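Local coordinates for protein homoserine kinase (Listeria monocytogenes, PDB 3HUL) that probably catalyses the ATP-dependent phosphorylation of L-homoserine to O-phospho-L-homoserine in threonine biosynthesis, at residues D125-V137 and L278-R290. Numbering follows the deposited sequence.
Sequences DNVAPAVLGNWVV and LLDVEGSGAEVFR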
loop_
_atom_site.group_PDB
_atom_site.type_symbol
_atom_site.label_atom_id
_atom_site.label_comp_id
_atom_site.label_asym_id
_atom_site.label_seq_id
_atom_site.Cartn_x
_atom_site.Cartn_y
_atom_site.Cartn_z
ATOM N N ASP A 125 7.555 -13.541 -16.177
ATOM C CA ASP A 125 6.501 -13.748 -15.172
ATOM C C ASP A 125 6.521 -15.061 -14.384
ATOM O O ASP A 125 5.808 -15.186 -13.383
ATOM C CB ASP A 125 5.105 -13.370 -15.701
ATOM C CG ASP A 125 4.731 -14.073 -17.019
ATOM O OD1 ASP A 125 5.603 -14.312 -17.888
ATOM O OD2 ASP A 125 3.528 -14.362 -17.195
ATOM N N ASN A 126 7.328 -16.034 -14.816
ATOM C CA ASN A 126 7.731 -17.107 -13.908
ATOM C C ASN A 126 8.985 -16.726 -13.140
ATOM O O ASN A 126 8.992 -16.830 -11.912
ATOM C CB ASN A 126 7.941 -18.448 -14.608
ATOM C CG ASN A 126 6.656 -19.012 -15.185
ATOM O OD1 ASN A 126 6.415 -18.871 -16.382
ATOM N ND2 ASN A 126 5.817 -19.647 -14.337
ATOM N N VAL A 127 10.025 -16.281 -13.866
ATOM C CA VAL A 127 11.362 -16.092 -13.291
ATOM C C VAL A 127 11.505 -14.968 -12.258
ATOM O O VAL A 127 12.258 -15.104 -11.298
ATOM C CB VAL A 127 12.500 -15.993 -14.383
ATOM C CG1 VAL A 127 12.622 -17.315 -15.172
ATOM C CG2 VAL A 127 12.323 -14.790 -15.315
ATOM N N ALA A 128 10.793 -13.862 -12.433
ATOM C CA ALA A 128 10.907 -12.782 -11.464
ATOM C C ALA A 128 10.366 -13.241 -10.081
ATOM O O ALA A 128 11.077 -13.138 -9.087
ATOM C CB ALA A 128 10.203 -11.496 -11.974
ATOM N N PRO A 129 9.132 -13.790 -10.021
ATOM C CA PRO A 129 8.704 -14.319 -8.710
ATOM C C PRO A 129 9.560 -15.512 -8.208
ATOM O O PRO A 129 9.694 -15.684 -6.996
ATOM C CB PRO A 129 7.226 -14.718 -8.926
ATOM C CG PRO A 129 6.983 -14.671 -10.367
ATOM C CD PRO A 129 8.064 -13.866 -11.039
ATOM N N ALA A 130 10.158 -16.306 -9.108
ATOM C CA ALA A 130 11.062 -17.374 -8.663
ATOM C C ALA A 130 12.278 -16.789 -7.943
ATOM O O ALA A 130 12.734 -17.329 -6.942
ATOM C CB ALA A 130 11.497 -18.283 -9.840
ATOM N N VAL A 131 12.780 -15.664 -8.431
ATOM C CA VAL A 131 13.878 -14.977 -7.752
ATOM C C VAL A 131 13.414 -14.127 -6.562
ATOM O O VAL A 131 14.052 -14.119 -5.536
ATOM C CB VAL A 131 14.648 -14.077 -8.730
ATOM C CG1 VAL A 131 15.780 -13.298 -7.991
ATOM C CG2 VAL A 131 15.221 -14.905 -9.855
ATOM N N LEU A 132 12.300 -13.414 -6.693
ATOM C CA LEU A 132 11.976 -12.324 -5.749
ATOM C C LEU A 132 11.001 -12.761 -4.685
ATOM O O LEU A 132 10.945 -12.184 -3.602
ATOM C CB LEU A 132 11.414 -11.151 -6.512
ATOM C CG LEU A 132 12.404 -10.670 -7.581
ATOM C CD1 LEU A 132 11.749 -9.577 -8.352
ATOM C CD2 LEU A 132 13.745 -10.206 -6.933
ATOM N N GLY A 133 10.252 -13.814 -4.998
ATOM C CA GLY A 133 9.267 -14.341 -4.086
ATOM C C GLY A 133 7.967 -13.563 -4.243
ATOM O O GLY A 133 7.929 -12.478 -4.819
ATOM N N ASN A 134 6.907 -14.154 -3.720
ATOM C CA ASN A 134 5.607 -13.534 -3.672
ATOM C C ASN A 134 5.026 -13.209 -5.052
ATOM O O ASN A 134 5.142 -14.002 -5.981
ATOM C CB ASN A 134 5.660 -12.303 -2.747
ATOM C CG ASN A 134 4.492 -12.257 -1.820
ATOM O OD1 ASN A 134 3.343 -12.376 -2.258
ATOM N ND2 ASN A 134 4.764 -12.113 -0.529
ATOM N N TRP A 135 4.425 -12.033 -5.181
ATOM C CA TRP A 135 3.687 -11.648 -6.394
ATOM C C TRP A 135 4.486 -10.553 -7.094
ATOM O O TRP A 135 4.853 -9.541 -6.463
ATOM C CB TRP A 135 2.250 -11.221 -6.037
ATOM C CG TRP A 135 1.488 -10.532 -7.133
ATOM C CD1 TRP A 135 1.453 -10.868 -8.456
ATOM C CD2 TRP A 135 0.651 -9.380 -6.992
ATOM N NE1 TRP A 135 0.654 -9.996 -9.146
ATOM C CE2 TRP A 135 0.151 -9.067 -8.274
ATOM C CE3 TRP A 135 0.245 -8.605 -5.898
ATOM C CZ2 TRP A 135 -0.740 -8.001 -8.502
ATOM C CZ3 TRP A 135 -0.616 -7.524 -6.120
ATOM C CH2 TRP A 135 -1.091 -7.228 -7.424
ATOM N N VAL A 136 4.812 -10.791 -8.365
ATOM C CA VAL A 136 5.558 -9.805 -9.163
ATOM C C VAL A 136 4.751 -9.362 -10.364
ATOM O O VAL A 136 4.212 -10.199 -11.090
ATOM C CB VAL A 136 6.934 -10.329 -9.638
ATOM C CG1 VAL A 136 7.779 -9.156 -10.335
ATOM C CG2 VAL A 136 7.685 -10.883 -8.465
ATOM N N VAL A 137 4.628 -8.045 -10.525
ATOM C CA VAL A 137 4.084 -7.455 -11.744
ATOM C C VAL A 137 5.278 -6.971 -12.562
ATOM O O VAL A 137 6.096 -6.172 -12.082
ATOM C CB VAL A 137 3.127 -6.274 -11.448
ATOM C CG1 VAL A 137 2.663 -5.570 -12.752
ATOM C CG2 VAL A 137 1.959 -6.720 -10.614
ATOM N N LEU A 278 -2.663 -28.739 -1.971
ATOM C CA LEU A 278 -2.824 -27.455 -1.306
ATOM C C LEU A 278 -1.493 -26.708 -1.343
ATOM O O LEU A 278 -0.452 -27.208 -0.902
ATOM C CB LEU A 278 -3.342 -27.641 0.128
ATOM C CG LEU A 278 -3.763 -26.460 1.013
ATOM C CD1 LEU A 278 -4.581 -25.419 0.282
ATOM C CD2 LEU A 278 -4.565 -26.983 2.203
ATOM N N LEU A 279 -1.523 -25.517 -1.925
ATOM C CA LEU A 279 -0.308 -24.702 -2.007
ATOM C C LEU A 279 -0.529 -23.373 -1.319
ATOM O O LEU A 279 -1.639 -22.892 -1.285
ATOM C CB LEU A 279 0.053 -24.467 -3.468
ATOM C CG LEU A 279 -0.073 -25.636 -4.441
ATOM C CD1 LEU A 279 0.143 -25.128 -5.838
ATOM C CD2 LEU A 279 0.910 -26.779 -4.126
ATOM N N ASP A 280 0.543 -22.784 -0.794
ATOM C CA ASP A 280 0.505 -21.432 -0.314
ATOM C C ASP A 280 1.333 -20.507 -1.215
ATOM O O ASP A 280 2.152 -20.975 -2.018
ATOM C CB ASP A 280 1.002 -21.365 1.136
ATOM C CG ASP A 280 0.009 -21.984 2.130
ATOM O OD1 ASP A 280 -1.156 -21.550 2.199
ATOM O OD2 ASP A 280 0.400 -22.908 2.851
ATOM N N VAL A 281 1.121 -19.196 -1.062
ATOM C CA VAL A 281 2.019 -18.176 -1.615
ATOM C C VAL A 281 3.361 -18.326 -0.922
ATOM O O VAL A 281 3.416 -18.408 0.296
ATOM C CB VAL A 281 1.453 -16.733 -1.424
ATOM C CG1 VAL A 281 2.459 -15.665 -1.831
ATOM C CG2 VAL A 281 0.100 -16.549 -2.207
ATOM N N GLU A 282 4.441 -18.401 -1.698
ATOM C CA GLU A 282 5.785 -18.453 -1.126
ATOM C C GLU A 282 6.411 -17.045 -1.181
ATOM O O GLU A 282 6.609 -16.472 -2.259
ATOM C CB GLU A 282 6.648 -19.527 -1.841
ATOM C CG GLU A 282 8.147 -19.517 -1.500
ATOM C CD GLU A 282 8.421 -19.624 0.001
ATOM O OE1 GLU A 282 8.155 -20.693 0.593
ATOM O OE2 GLU A 282 8.915 -18.639 0.593
ATOM N N GLY A 283 6.693 -16.500 -0.005
ATOM C CA GLY A 283 7.196 -15.151 0.145
ATOM C C GLY A 283 8.651 -14.965 -0.227
ATOM O O GLY A 283 9.045 -13.861 -0.588
ATOM N N SER A 284 9.452 -16.036 -0.144
ATOM C CA SER A 284 10.894 -15.934 -0.393
ATOM C C SER A 284 11.225 -16.420 -1.785
ATOM O O SER A 284 10.727 -17.448 -2.223
ATOM C CB SER A 284 11.668 -16.797 0.598
ATOM O OG SER A 284 11.220 -16.572 1.924
ATOM N N GLY A 285 12.084 -15.699 -2.483
ATOM C CA GLY A 285 12.545 -16.188 -3.753
ATOM C C GLY A 285 13.654 -17.213 -3.557
ATOM O O GLY A 285 13.913 -17.670 -2.441
ATOM N N ALA A 286 14.308 -17.560 -4.660
ATOM C CA ALA A 286 15.398 -18.517 -4.670
ATOM C C ALA A 286 16.420 -18.226 -3.563
ATOM O O ALA A 286 16.842 -17.086 -3.377
ATOM C CB ALA A 286 16.064 -18.501 -6.031
ATOM N N GLU A 287 16.791 -19.267 -2.821
ATOM C CA GLU A 287 17.779 -19.143 -1.745
ATOM C C GLU A 287 18.953 -20.099 -1.971
ATOM O O GLU A 287 18.777 -21.238 -2.440
ATOM C CB GLU A 287 17.186 -19.490 -0.368
ATOM C CG GLU A 287 15.848 -18.886 0.040
ATOM C CD GLU A 287 15.084 -19.840 0.971
ATOM O OE1 GLU A 287 15.656 -20.263 2.004
ATOM O OE2 GLU A 287 13.921 -20.196 0.658
ATOM N N VAL A 288 20.132 -19.619 -1.597
ATOM C CA VAL A 288 21.353 -20.409 -1.515
ATOM C C VAL A 288 21.791 -20.377 -0.059
ATOM O O VAL A 288 21.938 -19.305 0.515
ATOM C CB VAL A 288 22.459 -19.845 -2.422
ATOM C CG1 VAL A 288 23.770 -20.633 -2.249
ATOM C CG2 VAL A 288 22.001 -19.876 -3.884
ATOM N N PHE A 289 21.982 -21.554 0.526
ATOM C CA PHE A 289 22.245 -21.697 1.960
ATOM C C PHE A 289 22.952 -23.019 2.278
ATOM O O PHE A 289 22.912 -23.972 1.492
ATOM C CB PHE A 289 20.936 -21.627 2.763
ATOM C CG PHE A 289 19.909 -22.659 2.347
ATOM C CD1 PHE A 289 19.806 -23.874 3.028
ATOM C CD2 PHE A 289 19.048 -22.419 1.274
ATOM C CE1 PHE A 289 18.861 -24.840 2.648
ATOM C CE2 PHE A 289 18.102 -23.381 0.878
ATOM C CZ PHE A 289 18.011 -24.596 1.573
ATOM N N ARG A 290 23.572 -23.063 3.451
ATOM C CA ARG A 290 24.173 -24.274 3.973
ATOM C C ARG A 290 23.244 -24.989 4.955
ATOM O O ARG A 290 22.602 -24.366 5.810
ATOM C CB ARG A 290 25.533 -23.962 4.588
ATOM C CG ARG A 290 26.526 -23.317 3.591
ATOM C CD ARG A 290 27.982 -23.633 3.958
ATOM N NE ARG A 290 28.862 -23.745 2.791
ATOM C CZ ARG A 290 29.340 -24.896 2.302
ATOM N NH1 ARG A 290 29.033 -26.071 2.871
ATOM N NH2 ARG A 290 30.140 -24.871 1.239
#
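Ala130, in the last turn of helix 127-132, and Gly133, just after it, meet Ala286 and Gly285 in the GHMP kinase fold. Residues 281-286 link strand 275-280 of the four-stranded antiparallel sheet to strand 287-290, which pairs with strand 3-12 in the other sheet. Two backbone hydrogen bonds fix the contact. Ala286 N donates to Ala130 O at 2.8 Å, in the carbonyl plane. Asn134 N donates to Glu282 O, also at 2.8 Å, with an N-H...O angle of 156°. Gly285 CA packs against the carbonyl of Val131 at the helix end, in a CA-H...O contact of 3.1 Å to Val131 O. Gly133 leaves the helix with positive phi (85°), and its CA makes a CA-H...O contact with Gly283 O. Arg149 serves both segments, bonding Leu132 O through NE and Gly283 O through NH2. The CB of Glu282 points away from segment 125-137. Glu282 OE1 bonds Tyr28 OH. Glu282 OE2 accepts from Ser284 N at 2.8 Å, through its anti lone pair. Asn134 OD1 accepts from Phe152 N. With CG1 anti to its backbone N (chi1 173°), Val281 brings that methyl to 3.4 Å from Asn134 OD1.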